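Local coordinates for protein DNA helicase RecQ (Deinococcus radiodurans, PDB 4Q48) that probably couples ATP hydrolysis to unwinding of duplex DNA, translocating in the 3'-to-5' direction, as a zinc-containing helicase of the RecQ subfamily, at residues S151-H155 with R363-K368; F229-H234 with V305-A309; I261-H267 with G287-T293; P408-T414 with Q505-E511. All coordinates share one frame; numbering follows the deposited sequence.

Interaction 1. Residues S151-H155 with R363-K368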
loop_
_atom_site.group_PDB
_atom_site.type_symbol
_atom_site.label_atom_id
_atom_site.label_comp_id
_atom_site.label_asym_id
_atom_site.label_seq_id
_atom_site.Cartn_x
_atom_site.Cartn_y
_atom_site.Cartn_z
ATOM N N SER A 151 4.491 -0.080 12.417
ATOM C CA SER A 151 4.720 1.328 12.092
ATOM C C SER A 151 3.632 2.274 12.580
ATOM O O SER A 151 2.445 1.934 12.541
ATOM C CB SER A 151 4.861 1.492 10.575
ATOM O OG SER A 151 5.230 2.815 10.239
ATOM N N GLN A 152 4.048 3.448 13.062
ATOM C CA GLN A 152 3.113 4.541 13.347
ATOM C C GLN A 152 2.465 4.958 12.028
ATOM O O GLN A 152 1.356 5.489 12.006
ATOM C CB GLN A 152 3.815 5.754 13.978
ATOM C CG GLN A 152 4.719 6.502 12.985
ATOM C CD GLN A 152 5.950 7.163 13.596
ATOM O OE1 GLN A 152 6.773 6.508 14.251
ATOM N NE2 GLN A 152 6.101 8.465 13.349
ATOM N N TRP A 153 3.177 4.714 10.929
ATOM C CA TRP A 153 2.773 5.209 9.616
ATOM C C TRP A 153 1.764 4.384 8.823
ATOM O O TRP A 153 0.615 4.789 8.653
ATOM C CB TRP A 153 4.023 5.398 8.740
ATOM C CG TRP A 153 4.989 6.408 9.302
ATOM C CD1 TRP A 153 6.106 6.159 10.059
ATOM C CD2 TRP A 153 4.902 7.835 9.171
ATOM N NE1 TRP A 153 6.718 7.347 10.400
ATOM C CE2 TRP A 153 6.002 8.387 9.865
ATOM C CE3 TRP A 153 4.006 8.700 8.525
ATOM C CZ2 TRP A 153 6.224 9.752 9.930
ATOM C CZ3 TRP A 153 4.231 10.053 8.592
ATOM C CH2 TRP A 153 5.331 10.567 9.289
ATOM N N GLY A 154 2.180 3.202 8.395
ATOM C CA GLY A 154 1.548 2.558 7.260
ATOM C C GLY A 154 0.101 2.115 7.222
ATOM O O GLY A 154 -0.406 1.878 6.116
ATOM N N HIS A 155 -0.573 2.018 8.370
ATOM C CA HIS A 155 -1.898 1.400 8.380
ATOM C C HIS A 155 -2.366 1.377 9.828
ATOM O O HIS A 155 -2.233 2.374 10.539
ATOM C CB HIS A 155 -1.805 -0.016 7.754
ATOM C CG HIS A 155 -3.113 -0.649 7.377
ATOM N ND1 HIS A 155 -3.806 -1.505 8.209
ATOM C CD2 HIS A 155 -3.844 -0.569 6.232
ATOM C CE1 HIS A 155 -4.904 -1.920 7.598
ATOM N NE2 HIS A 155 -4.951 -1.360 6.399
ATOM N N ARG A 363 -0.232 13.545 11.615
ATOM C CA ARG A 363 0.943 13.585 10.778
ATOM C C ARG A 363 0.820 12.593 9.628
ATOM O O ARG A 363 1.103 12.927 8.479
ATOM C CB ARG A 363 2.190 13.291 11.601
ATOM C CG ARG A 363 3.467 13.336 10.785
ATOM C CD ARG A 363 4.707 13.372 11.659
ATOM N NE ARG A 363 5.924 13.355 10.847
ATOM C CZ ARG A 363 7.114 12.956 11.291
ATOM N NH1 ARG A 363 7.255 12.534 12.545
ATOM N NH2 ARG A 363 8.166 12.980 10.483
ATOM N N VAL A 364 0.384 11.379 9.947
ATOM C CA VAL A 364 0.137 10.350 8.952
ATOM C C VAL A 364 -0.965 10.756 7.963
ATOM O O VAL A 364 -0.757 10.678 6.753
ATOM C CB VAL A 364 -0.226 8.992 9.643
ATOM C CG1 VAL A 364 -0.839 7.982 8.664
ATOM C CG2 VAL A 364 1.004 8.403 10.298
ATOM N N GLU A 365 -2.120 11.202 8.465
ATOM C CA GLU A 365 -3.248 11.578 7.599
ATOM C C GLU A 365 -2.880 12.714 6.609
ATOM O O GLU A 365 -3.433 12.811 5.519
ATOM C CB GLU A 365 -4.479 11.983 8.436
ATOM C CG GLU A 365 -5.147 10.855 9.269
ATOM C CD GLU A 365 -5.598 9.622 8.449
ATOM O OE1 GLU A 365 -6.115 9.780 7.316
ATOM O OE2 GLU A 365 -5.440 8.477 8.950
ATOM N N ALA A 366 -1.936 13.564 6.987
ATOM C CA ALA A 366 -1.540 14.669 6.139
ATOM C C ALA A 366 -0.629 14.217 4.995
ATOM O O ALA A 366 -0.654 14.804 3.907
ATOM C CB ALA A 366 -0.846 15.756 6.967
ATOM N N SER A 367 0.218 13.222 5.243
ATOM C CA SER A 367 1.034 12.717 4.154
ATOM C C SER A 367 0.213 11.737 3.316
ATOM O O SER A 367 0.443 11.627 2.107
ATOM C CB SER A 367 2.306 12.056 4.652
ATOM O OG SER A 367 1.988 11.016 5.524
ATOM N N LYS A 368 -0.728 11.025 3.946
ATOM C CA LYS A 368 -1.626 10.149 3.193
ATOM C C LYS A 368 -2.261 10.951 2.096
ATOM O O LYS A 368 -2.242 10.547 0.937
ATOM C CB LYS A 368 -2.725 9.542 4.068
ATOM C CG LYS A 368 -2.304 8.414 4.992
ATOM C CD LYS A 368 -1.322 7.445 4.329
ATOM C CE LYS A 368 -0.975 6.264 5.250
ATOM N NZ LYS A 368 -0.076 5.259 4.599
#
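W153 meets helix 359-376 with the six-membered ring of its indole, joining the aromatic-rich loop that follows the DEAH motif in RecQ helicases to the long helix of the zinc-binding region. The aromatic contacts dominate. R363, with CG opposite its backbone N (chi1 -179°) and the chain extended as far as NE, runs past the six-membered ring, and its guanidinium lays one face over W153 CH2, 3.6 Å from R363 CZ. The two planes stand 80° apart, so the indole offers an edge and there is no parallel stack; R363 NH2 is held by a salt bridge to D486 of the RQC region, while W153 itself makes a cation-pi contact with R186.

Apolar packing comes next. V364 CG2 rests 3.5 Å from W153 CE3 and also approaches the carbonyl O of Q152, and V364 CG1 lies by W153 O, so the two methyls of V364 face the indole and the loop carbonyls.

Polar groups are mostly satisfied within each segment or by outside partners. S151 OG accepts from W153 N (2.9 Å) in an ST turn that shapes the backbone leading into W153, and also bonds to D190. K368 NZ, engaged with E318 and D184, passes 3.7 Å from G154 O. On the helix, S367 OG hydrogen-bonds V364 O at 3.0 Å and stands at the indole edge, 3.9 Å from W153 CZ3.

Interaction 2. Residues F229-H234 with V305-A309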
loop_
_atom_site.group_PDB
_atom_site.type_symbol
_atom_site.label_atom_id
_atom_site.label_comp_id
_atom_site.label_asym_id
_atom_site.label_seq_id
_atom_site.Cartn_x
_atom_site.Cartn_y
_atom_site.Cartn_z
ATOM N N PHE A 229 -20.485 8.732 -18.386
ATOM C CA PHE A 229 -19.464 7.693 -18.396
ATOM C C PHE A 229 -20.098 6.313 -18.517
ATOM O O PHE A 229 -19.744 5.523 -19.387
ATOM C CB PHE A 229 -18.599 7.793 -17.114
ATOM C CG PHE A 229 -17.654 6.628 -16.896
ATOM C CD1 PHE A 229 -16.653 6.349 -17.804
ATOM C CD2 PHE A 229 -17.770 5.831 -15.760
ATOM C CE1 PHE A 229 -15.790 5.291 -17.603
ATOM C CE2 PHE A 229 -16.902 4.756 -15.546
ATOM C CZ PHE A 229 -15.906 4.491 -16.456
ATOM N N ILE A 230 -21.073 6.046 -17.664
ATOM C CA ILE A 230 -21.694 4.744 -17.641
ATOM C C ILE A 230 -22.408 4.400 -18.942
ATOM O O ILE A 230 -22.332 3.277 -19.402
ATOM C CB ILE A 230 -22.658 4.641 -16.471
ATOM C CG1 ILE A 230 -21.858 4.738 -15.168
ATOM C CG2 ILE A 230 -23.457 3.340 -16.551
ATOM C CD1 ILE A 230 -22.681 4.600 -13.942
ATOM N N ARG A 231 -23.082 5.360 -19.555
ATOM C CA ARG A 231 -23.816 5.064 -20.786
ATOM C C ARG A 231 -22.894 5.022 -21.984
ATOM O O ARG A 231 -23.038 4.183 -22.869
ATOM C CB ARG A 231 -24.920 6.087 -21.028
ATOM C CG ARG A 231 -26.203 5.750 -20.282
ATOM C CD ARG A 231 -27.252 6.841 -20.416
ATOM N NE ARG A 231 -28.414 6.540 -19.589
ATOM C CZ ARG A 231 -29.367 7.420 -19.304
ATOM N NH1 ARG A 231 -29.288 8.668 -19.775
ATOM N NH2 ARG A 231 -30.387 7.056 -18.529
ATOM N N GLU A 232 -21.945 5.943 -22.026
ATOM C CA GLU A 232 -21.064 6.004 -23.172
ATOM C C GLU A 232 -20.120 4.794 -23.170
ATOM O O GLU A 232 -19.915 4.183 -24.216
ATOM C CB GLU A 232 -20.308 7.347 -23.191
ATOM C CG GLU A 232 -19.160 7.452 -24.204
ATOM C CD GLU A 232 -19.624 7.331 -25.639
ATOM O OE1 GLU A 232 -20.576 8.053 -26.036
ATOM O OE2 GLU A 232 -19.033 6.500 -26.368
ATOM N N GLU A 233 -19.593 4.404 -22.008
ATOM C CA GLU A 233 -18.519 3.401 -21.992
ATOM C C GLU A 233 -18.860 2.052 -21.325
ATOM O O GLU A 233 -18.237 1.035 -21.658
ATOM C CB GLU A 233 -17.259 3.967 -21.318
ATOM C CG GLU A 233 -16.362 4.758 -22.254
ATOM C CD GLU A 233 -15.017 5.156 -21.625
ATOM O OE1 GLU A 233 -14.080 4.326 -21.784
ATOM O OE2 GLU A 233 -14.892 6.257 -20.998
ATOM N N HIS A 234 -19.831 2.021 -20.405
ATOM C CA HIS A 234 -20.161 0.764 -19.727
ATOM C C HIS A 234 -21.663 0.492 -19.556
ATOM O O HIS A 234 -22.099 0.048 -18.495
ATOM C CB HIS A 234 -19.455 0.713 -18.380
ATOM C CG HIS A 234 -17.969 0.588 -18.507
ATOM N ND1 HIS A 234 -17.348 -0.604 -18.811
ATOM C CD2 HIS A 234 -16.988 1.513 -18.419
ATOM C CE1 HIS A 234 -16.044 -0.408 -18.893
ATOM N NE2 HIS A 234 -15.799 0.867 -18.656
ATOM N N VAL A 305 -16.492 -7.370 -12.927
ATOM C CA VAL A 305 -16.677 -5.936 -12.660
ATOM C C VAL A 305 -15.963 -5.004 -13.652
ATOM O O VAL A 305 -14.734 -4.933 -13.714
ATOM C CB VAL A 305 -16.206 -5.566 -11.223
ATOM C CG1 VAL A 305 -16.212 -4.076 -11.028
ATOM C CG2 VAL A 305 -17.074 -6.241 -10.167
ATOM N N ARG A 306 -16.761 -4.223 -14.368
ATOM C CA ARG A 306 -16.282 -3.479 -15.519
ATOM C C ARG A 306 -15.783 -2.067 -15.206
ATOM O O ARG A 306 -15.000 -1.513 -15.971
ATOM C CB ARG A 306 -17.398 -3.413 -16.563
ATOM C CG ARG A 306 -17.331 -4.551 -17.521
ATOM C CD ARG A 306 -15.923 -4.712 -18.011
ATOM N NE ARG A 306 -15.640 -6.102 -18.275
ATOM C CZ ARG A 306 -14.909 -6.878 -17.490
ATOM N NH1 ARG A 306 -14.293 -6.385 -16.448
ATOM N NH2 ARG A 306 -14.730 -8.143 -17.802
ATOM N N PHE A 307 -16.242 -1.474 -14.107
ATOM C CA PHE A 307 -15.691 -0.198 -13.683
ATOM C C PHE A 307 -15.773 0.051 -12.176
ATOM O O PHE A 307 -16.631 -0.514 -11.468
ATOM C CB PHE A 307 -16.375 0.950 -14.424
ATOM C CG PHE A 307 -17.819 1.205 -14.019
ATOM C CD1 PHE A 307 -18.868 0.608 -14.705
ATOM C CD2 PHE A 307 -18.124 2.111 -13.017
ATOM C CE1 PHE A 307 -20.174 0.877 -14.373
ATOM C CE2 PHE A 307 -19.446 2.385 -12.680
ATOM C CZ PHE A 307 -20.467 1.763 -13.363
ATOM N N VAL A 308 -14.850 0.880 -11.693
ATOM C CA VAL A 308 -14.971 1.450 -10.367
ATOM C C VAL A 308 -14.903 2.960 -10.462
ATOM O O VAL A 308 -13.909 3.529 -10.928
ATOM C CB VAL A 308 -13.910 0.936 -9.407
ATOM C CG1 VAL A 308 -13.859 1.821 -8.196
ATOM C CG2 VAL A 308 -14.270 -0.461 -8.973
ATOM N N ALA A 309 -15.969 3.597 -9.984
ATOM C CA ALA A 309 -16.103 5.039 -9.998
ATOM C C ALA A 309 -15.892 5.638 -8.621
ATOM O O ALA A 309 -16.510 5.204 -7.650
ATOM C CB ALA A 309 -17.477 5.429 -10.525
#
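F229 turns the edge of its ring toward the face of F307 in a T-shaped pair, with centroids 5.6 Å apart and planes at 83°; F229 CE2 comes within 3.9 Å of F307 CD2. E233 OE2, salt-bridged to R215, sits at another part of the F229 edge, and W337 stacks on this ring from the neighbouring strand. H234 takes F307 CB over one face, a CH-pi contact 4.3 Å from its centroid and 19° off the normal. Its CE1 also nears R306 O, and NE2 is hydrogen-bonded to T335. F307 reaches this aromatic cluster because its CG lies between the backbone N and the carbonyl carbon (chi1 71°), which aims the ring at the helix. The far tip of the ring, CZ, is met by I230 CD1 at 3.6 Å, the two side chains crossing nearly at right angles. The end of helix 222-233 is thereby seated on strand 305-310, the helix-on-parallel-sheet layering of the second RecA-like domain of a superfamily 2 helicase.

Interaction 3. Residues I261-H267 with G287-T293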
loop_
_atom_site.group_PDB
_atom_site.type_symbol
_atom_site.label_atom_id
_atom_site.label_comp_id
_atom_site.label_asym_id
_atom_site.label_seq_id
_atom_site.Cartn_x
_atom_site.Cartn_y
_atom_site.Cartn_z
ATOM N N ILE A 261 -30.987 2.694 -14.391
ATOM C CA ILE A 261 -29.813 1.905 -14.003
ATOM C C ILE A 261 -30.107 1.088 -12.749
ATOM O O ILE A 261 -30.546 1.647 -11.750
ATOM C CB ILE A 261 -28.598 2.818 -13.717
ATOM C CG1 ILE A 261 -28.214 3.631 -14.944
ATOM C CG2 ILE A 261 -27.411 2.010 -13.257
ATOM C CD1 ILE A 261 -26.862 4.197 -14.823
ATOM N N ASP A 262 -29.826 -0.213 -12.774
ATOM C CA ASP A 262 -30.195 -1.064 -11.641
ATOM C C ASP A 262 -29.217 -0.919 -10.467
ATOM O O ASP A 262 -28.427 -1.833 -10.169
ATOM C CB ASP A 262 -30.302 -2.526 -12.072
ATOM C CG ASP A 262 -30.755 -3.437 -10.936
ATOM O OD1 ASP A 262 -31.304 -2.925 -9.932
ATOM O OD2 ASP A 262 -30.540 -4.666 -11.033
ATOM N N ALA A 263 -29.293 0.226 -9.786
ATOM C CA ALA A 263 -28.362 0.542 -8.704
ATOM C C ALA A 263 -28.881 0.131 -7.327
ATOM O O ALA A 263 -30.076 0.167 -7.065
ATOM C CB ALA A 263 -28.058 2.007 -8.712
ATOM N N LEU A 264 -27.964 -0.276 -6.452
ATOM C CA LEU A 264 -28.317 -0.625 -5.082
ATOM C C LEU A 264 -27.417 0.078 -4.083
ATOM O O LEU A 264 -26.239 0.310 -4.361
ATOM C CB LEU A 264 -28.220 -2.137 -4.857
ATOM C CG LEU A 264 -28.863 -3.115 -5.841
ATOM C CD1 LEU A 264 -28.597 -4.547 -5.390
ATOM C CD2 LEU A 264 -30.344 -2.850 -5.995
ATOM N N ALA A 265 -27.955 0.371 -2.902
ATOM C CA ALA A 265 -27.150 0.972 -1.855
ATOM C C ALA A 265 -26.529 -0.134 -1.000
ATOM O O ALA A 265 -27.128 -1.198 -0.827
ATOM C CB ALA A 265 -27.988 1.917 -1.002
ATOM N N TYR A 266 -25.334 0.128 -0.475
ATOM C CA TYR A 266 -24.569 -0.828 0.330
ATOM C C TYR A 266 -23.690 -0.021 1.284
ATOM O O TYR A 266 -22.666 0.547 0.870
ATOM C CB TYR A 266 -23.730 -1.732 -0.567
ATOM C CG TYR A 266 -22.997 -2.899 0.073
ATOM C CD1 TYR A 266 -23.673 -4.034 0.488
ATOM C CD2 TYR A 266 -21.608 -2.892 0.186
ATOM C CE1 TYR A 266 -22.993 -5.114 1.030
ATOM C CE2 TYR A 266 -20.918 -3.960 0.728
ATOM C CZ TYR A 266 -21.617 -5.072 1.154
ATOM O OH TYR A 266 -20.936 -6.143 1.703
ATOM N N HIS A 267 -24.103 0.052 2.549
ATOM C CA HIS A 267 -23.386 0.840 3.550
ATOM C C HIS A 267 -23.473 0.211 4.941
ATOM O O HIS A 267 -24.284 -0.690 5.182
ATOM C CB HIS A 267 -23.929 2.286 3.538
ATOM C CG HIS A 267 -25.404 2.383 3.765
ATOM N ND1 HIS A 267 -25.990 2.167 4.991
ATOM C CD2 HIS A 267 -26.423 2.551 2.889
ATOM C CE1 HIS A 267 -27.301 2.282 4.878
ATOM N NE2 HIS A 267 -27.589 2.504 3.609
ATOM N N GLY A 287 -25.045 -7.045 -14.770
ATOM C CA GLY A 287 -25.369 -5.658 -15.002
ATOM C C GLY A 287 -25.929 -4.919 -13.815
ATOM O O GLY A 287 -26.656 -3.953 -14.012
ATOM N N VAL A 288 -25.611 -5.370 -12.602
ATOM C CA VAL A 288 -25.951 -4.629 -11.386
ATOM C C VAL A 288 -24.834 -3.655 -10.904
ATOM O O VAL A 288 -23.661 -4.008 -10.866
ATOM C CB VAL A 288 -26.328 -5.596 -10.244
ATOM C CG1 VAL A 288 -26.148 -4.954 -8.866
ATOM C CG2 VAL A 288 -27.753 -6.118 -10.446
ATOM N N ILE A 289 -25.195 -2.414 -10.592
ATOM C CA ILE A 289 -24.251 -1.451 -10.016
ATOM C C ILE A 289 -24.453 -1.215 -8.521
ATOM O O ILE A 289 -25.539 -0.824 -8.104
ATOM C CB ILE A 289 -24.365 -0.091 -10.693
ATOM C CG1 ILE A 289 -23.960 -0.197 -12.168
ATOM C CG2 ILE A 289 -23.529 0.918 -9.948
ATOM C CD1 ILE A 289 -24.071 1.088 -12.912
ATOM N N VAL A 290 -23.412 -1.420 -7.716
ATOM C CA VAL A 290 -23.528 -1.205 -6.272
ATOM C C VAL A 290 -22.939 0.160 -5.887
ATOM O O VAL A 290 -21.883 0.548 -6.396
ATOM C CB VAL A 290 -22.795 -2.316 -5.458
ATOM C CG1 VAL A 290 -22.679 -1.935 -3.990
ATOM C CG2 VAL A 290 -23.495 -3.656 -5.587
ATOM N N CYS A 291 -23.634 0.913 -5.037
ATOM C CA CYS A 291 -23.047 2.123 -4.459
ATOM C C CYS A 291 -22.697 1.909 -2.998
ATOM O O CYS A 291 -23.564 1.533 -2.199
ATOM C CB CYS A 291 -23.974 3.326 -4.584
ATOM S SG CYS A 291 -24.464 3.717 -6.232
ATOM N N ALA A 292 -21.438 2.181 -2.651
ATOM C CA ALA A 292 -20.911 1.886 -1.316
ATOM C C ALA A 292 -19.939 2.969 -0.817
ATOM O O ALA A 292 -19.457 3.785 -1.603
ATOM C CB ALA A 292 -20.232 0.522 -1.320
ATOM N N THR A 293 -19.624 2.947 0.479
ATOM C CA THR A 293 -18.724 3.940 1.082
ATOM C C THR A 293 -17.291 3.424 1.135
ATOM O O THR A 293 -16.369 4.095 0.666
ATOM C CB THR A 293 -19.168 4.325 2.513
ATOM O OG1 THR A 293 -19.565 3.145 3.222
ATOM C CG2 THR A 293 -20.340 5.282 2.465
#
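L264 and C291 share the straightest bond of this parallel pair: C291 N donates to L264 O at 2.8 Å with an N-H...O angle of 176°. L264 N in turn donates to I289 O at 3.0 Å, so the amide and carbonyl of one residue reach two residues of the partner strand. At the ends the ladder slackens: I289 N to D262 O (3.3 Å) and Y266 N to C291 O are both weak. D262 centres an inverse gamma turn in which A263 N bonds I261 O.

The strands belong to a beta-alpha-beta crossover through helix 272-284, with 263-266 an edge strand of the sheet of the second RecA-like domain.

Apolar contacts follow the faces. A263 and A265 meet helix 246-258, I289 meets I230 of helix 222-233, and C291 on the same face touches V241; I261 CG2 meets I289 CD1 at 3.5 Å. L264 and V290 point to the other face, that of helix 272-284; there V290 CG1 touches Y266 CB at 3.6 Å, and A292 CB lies at the edge of the tyrosine ring, 4.0 Å from CD2.

D262 passes V288 CG2 with its carboxylate and forms a salt bridge with R281 of the crossover helix.

Interaction 4. Residues P408-T414 with Q505-E511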
loop_
_atom_site.group_PDB
_atom_site.type_symbol
_atom_site.label_atom_id
_atom_site.label_comp_id
_atom_site.label_asym_id
_atom_site.label_seq_id
_atom_site.Cartn_x
_atom_site.Cartn_y
_atom_site.Cartn_z
ATOM N N PRO A 408 -1.288 15.954 -20.627
ATOM C CA PRO A 408 -1.623 17.354 -20.350
ATOM C C PRO A 408 -0.458 18.264 -20.743
ATOM O O PRO A 408 0.628 17.746 -21.014
ATOM C CB PRO A 408 -1.890 17.356 -18.832
ATOM C CG PRO A 408 -1.313 16.066 -18.297
ATOM C CD PRO A 408 -0.731 15.281 -19.436
ATOM N N ARG A 409 -0.664 19.579 -20.791
ATOM C CA ARG A 409 0.435 20.479 -21.133
ATOM C C ARG A 409 1.326 20.624 -19.896
ATOM O O ARG A 409 0.831 20.788 -18.757
ATOM C CB ARG A 409 -0.049 21.835 -21.640
ATOM C CG ARG A 409 -1.297 21.784 -22.517
ATOM C CD ARG A 409 -1.675 23.150 -23.136
ATOM N NE ARG A 409 -0.542 23.820 -23.782
ATOM C CZ ARG A 409 -0.123 25.050 -23.485
ATOM N NH1 ARG A 409 -0.738 25.755 -22.532
ATOM N NH2 ARG A 409 0.915 25.570 -24.139
ATOM N N VAL A 410 2.638 20.501 -20.105
ATOM C CA VAL A 410 3.540 20.475 -18.972
ATOM C C VAL A 410 4.595 21.575 -18.964
ATOM O O VAL A 410 5.128 21.977 -19.989
ATOM C CB VAL A 410 4.250 19.108 -18.876
ATOM C CG1 VAL A 410 3.241 18.011 -18.557
ATOM C CG2 VAL A 410 5.016 18.794 -20.146
ATOM N N ARG A 411 4.881 22.063 -17.770
ATOM C CA ARG A 411 6.054 22.888 -17.566
ATOM C C ARG A 411 7.283 22.005 -17.266
ATOM O O ARG A 411 7.212 21.087 -16.445
ATOM C CB ARG A 411 5.803 23.867 -16.427
ATOM C CG ARG A 411 4.498 24.592 -16.558
ATOM C CD ARG A 411 4.153 25.226 -15.256
ATOM N NE ARG A 411 5.294 25.949 -14.702
ATOM C CZ ARG A 411 5.407 26.280 -13.416
ATOM N NH1 ARG A 411 4.447 25.924 -12.558
ATOM N NH2 ARG A 411 6.481 26.946 -12.988
ATOM N N ASP A 412 8.401 22.271 -17.938
ATOM C CA ASP A 412 9.606 21.491 -17.697
ATOM C C ASP A 412 10.461 22.240 -16.666
ATOM O O ASP A 412 10.904 23.357 -16.908
ATOM C CB ASP A 412 10.404 21.244 -18.976
ATOM C CG ASP A 412 11.559 20.281 -18.759
ATOM O OD1 ASP A 412 12.100 20.274 -17.629
ATOM O OD2 ASP A 412 11.954 19.540 -19.710
ATOM N N LEU A 413 10.684 21.618 -15.516
ATOM C CA LEU A 413 11.462 22.244 -14.471
ATOM C C LEU A 413 12.639 21.345 -14.106
ATOM O O LEU A 413 13.162 21.407 -13.011
ATOM C CB LEU A 413 10.588 22.539 -13.257
ATOM C CG LEU A 413 9.711 23.768 -13.438
ATOM C CD1 LEU A 413 8.702 23.860 -12.326
ATOM C CD2 LEU A 413 10.590 24.984 -13.443
ATOM N N THR A 414 13.036 20.507 -15.055
ATOM C CA THR A 414 14.147 19.577 -14.909
ATOM C C THR A 414 15.450 20.278 -14.506
ATOM O O THR A 414 16.174 19.814 -13.640
ATOM C CB THR A 414 14.350 18.819 -16.223
ATOM O OG1 THR A 414 13.157 18.074 -16.544
ATOM C CG2 THR A 414 15.564 17.933 -16.152
ATOM N N GLN A 505 16.064 11.718 -16.427
ATOM C CA GLN A 505 14.678 11.908 -16.020
ATOM C C GLN A 505 14.323 13.401 -15.911
ATOM O O GLN A 505 15.181 14.237 -15.614
ATOM C CB GLN A 505 14.411 11.197 -14.693
ATOM C CG GLN A 505 13.914 9.757 -14.842
ATOM C CD GLN A 505 14.050 8.929 -13.544
ATOM O OE1 GLN A 505 13.732 9.408 -12.445
ATOM N NE2 GLN A 505 14.484 7.663 -13.684
ATOM N N LYS A 506 13.052 13.720 -16.145
ATOM C CA LYS A 506 12.584 15.096 -16.209
ATOM C C LYS A 506 11.670 15.394 -15.029
ATOM O O LYS A 506 10.974 14.504 -14.545
ATOM C CB LYS A 506 11.803 15.368 -17.500
ATOM C CG LYS A 506 12.563 15.432 -18.798
ATOM C CD LYS A 506 11.571 15.650 -19.952
ATOM C CE LYS A 506 12.168 15.415 -21.363
ATOM N NZ LYS A 506 13.099 16.478 -21.895
ATOM N N LEU A 507 11.665 16.640 -14.562
ATOM C CA LEU A 507 10.642 17.073 -13.603
ATOM C C LEU A 507 9.552 17.890 -14.292
ATOM O O LEU A 507 9.821 18.991 -14.745
ATOM C CB LEU A 507 11.256 17.910 -12.501
ATOM C CG LEU A 507 10.233 18.487 -11.543
ATOM C CD1 LEU A 507 9.515 17.341 -10.837
ATOM C CD2 LEU A 507 10.874 19.441 -10.551
ATOM N N LEU A 508 8.335 17.361 -14.417
ATOM C CA LEU A 508 7.258 18.099 -15.095
ATOM C C LEU A 508 6.103 18.436 -14.163
ATOM O O LEU A 508 5.542 17.563 -13.528
ATOM C CB LEU A 508 6.721 17.304 -16.282
ATOM C CG LEU A 508 7.750 16.684 -17.247
ATOM C CD1 LEU A 508 7.092 16.066 -18.481
ATOM C CD2 LEU A 508 8.791 17.712 -17.671
ATOM N N LEU A 509 5.700 19.698 -14.149
ATOM C CA LEU A 509 4.480 20.115 -13.488
ATOM C C LEU A 509 3.380 20.370 -14.546
ATOM O O LEU A 509 3.670 20.665 -15.728
ATOM C CB LEU A 509 4.717 21.372 -12.655
ATOM C CG LEU A 509 5.269 21.234 -11.230
ATOM C CD1 LEU A 509 6.715 20.688 -11.202
ATOM C CD2 LEU A 509 5.182 22.548 -10.504
ATOM N N ARG A 510 2.121 20.201 -14.141
ATOM C CA ARG A 510 0.995 20.532 -15.021
ATOM C C ARG A 510 1.044 22.009 -15.323
ATOM O O ARG A 510 1.385 22.787 -14.425
ATOM C CB ARG A 510 -0.315 20.158 -14.366
ATOM C CG ARG A 510 -0.713 18.766 -14.703
ATOM C CD ARG A 510 -1.842 18.318 -13.829
ATOM N NE ARG A 510 -2.270 16.995 -14.262
ATOM C CZ ARG A 510 -3.291 16.762 -15.082
ATOM N NH1 ARG A 510 -4.044 17.772 -15.524
ATOM N NH2 ARG A 510 -3.569 15.507 -15.426
ATOM N N GLU A 511 0.734 22.398 -16.570
ATOM C CA GLU A 511 0.767 23.819 -16.957
ATOM C C GLU A 511 -0.183 24.718 -16.170
ATOM O O GLU A 511 0.200 25.838 -15.872
ATOM C CB GLU A 511 0.516 23.977 -18.452
ATOM C CG GLU A 511 0.872 25.363 -19.046
ATOM C CD GLU A 511 2.377 25.642 -19.157
ATOM O OE1 GLU A 511 3.044 25.126 -20.090
ATOM O OE2 GLU A 511 2.893 26.410 -18.326
#
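T414 sets its OG1 opposite its carbonyl carbon (chi1 -61°), which places OG1 beside K506 CA and L507 N, and D412, with CG opposite the backbone N (chi1 -172°), swings its carboxylate back to meet it. The hydroxyl works twice: it accepts from L507 N at 2.9 Å and donates to D412 OD1 at 2.7 Å. That same oxygen receives T414 N, nearly along its C-O axis, which closes an Asx turn just ahead of helix 414-426. A serial link runs from 505-511 through the threonine to the aspartate.

Behind this corner runs a two-stranded antiparallel ribbon. R411 and L509 form its hydrogen-bonded pair, with R411 N to L509 O at 2.8 Å and the return bond a little longer. L413 N to L507 O and E511 N to R409 O (2.7 Å) extend the ladder past both ends. L413 CD1 packs on L509 CD1 at 3.9 Å and also lies over one face of the R411 guanidinium. At the other end R510 lays a guanidinium face over P408 CG, while its NE bonds A378 O.

The ionic contacts are long: D412 OD2 to K506 NZ is a salt bridge of 3.9 Å, and E511 stays beyond salt-bridge range of R409 and R411. Cohesion here in the RQC domain probably rests mainly on backbone bonds, the T414 hydroxyl and leucine packing, the long ion pair likely adding little.

Overall arrangement
The four contacts hold a multidomain helicase core together within and between modules. Interactions 2 and 3 share one RecA-like sheet: their centres lie 13 Å apart and they touch directly, F307 CZ reaching I289 CD1 at 3.7 Å and I230 packing on both I261 and I289. Interaction 1 stands about 17 Å from interaction 2 and about 13 Å from interaction 3 by nearest atoms, bridging the first RecA-like domain to the zinc-binding region. Interaction 4, in the RQC domain, is about 16 Å from interaction 2 and 17 Å from interaction 1 by nearest atoms; the side chain of its P408 lies about 10 Å from the zinc ion. The other three contacts lie away from the annotated sites.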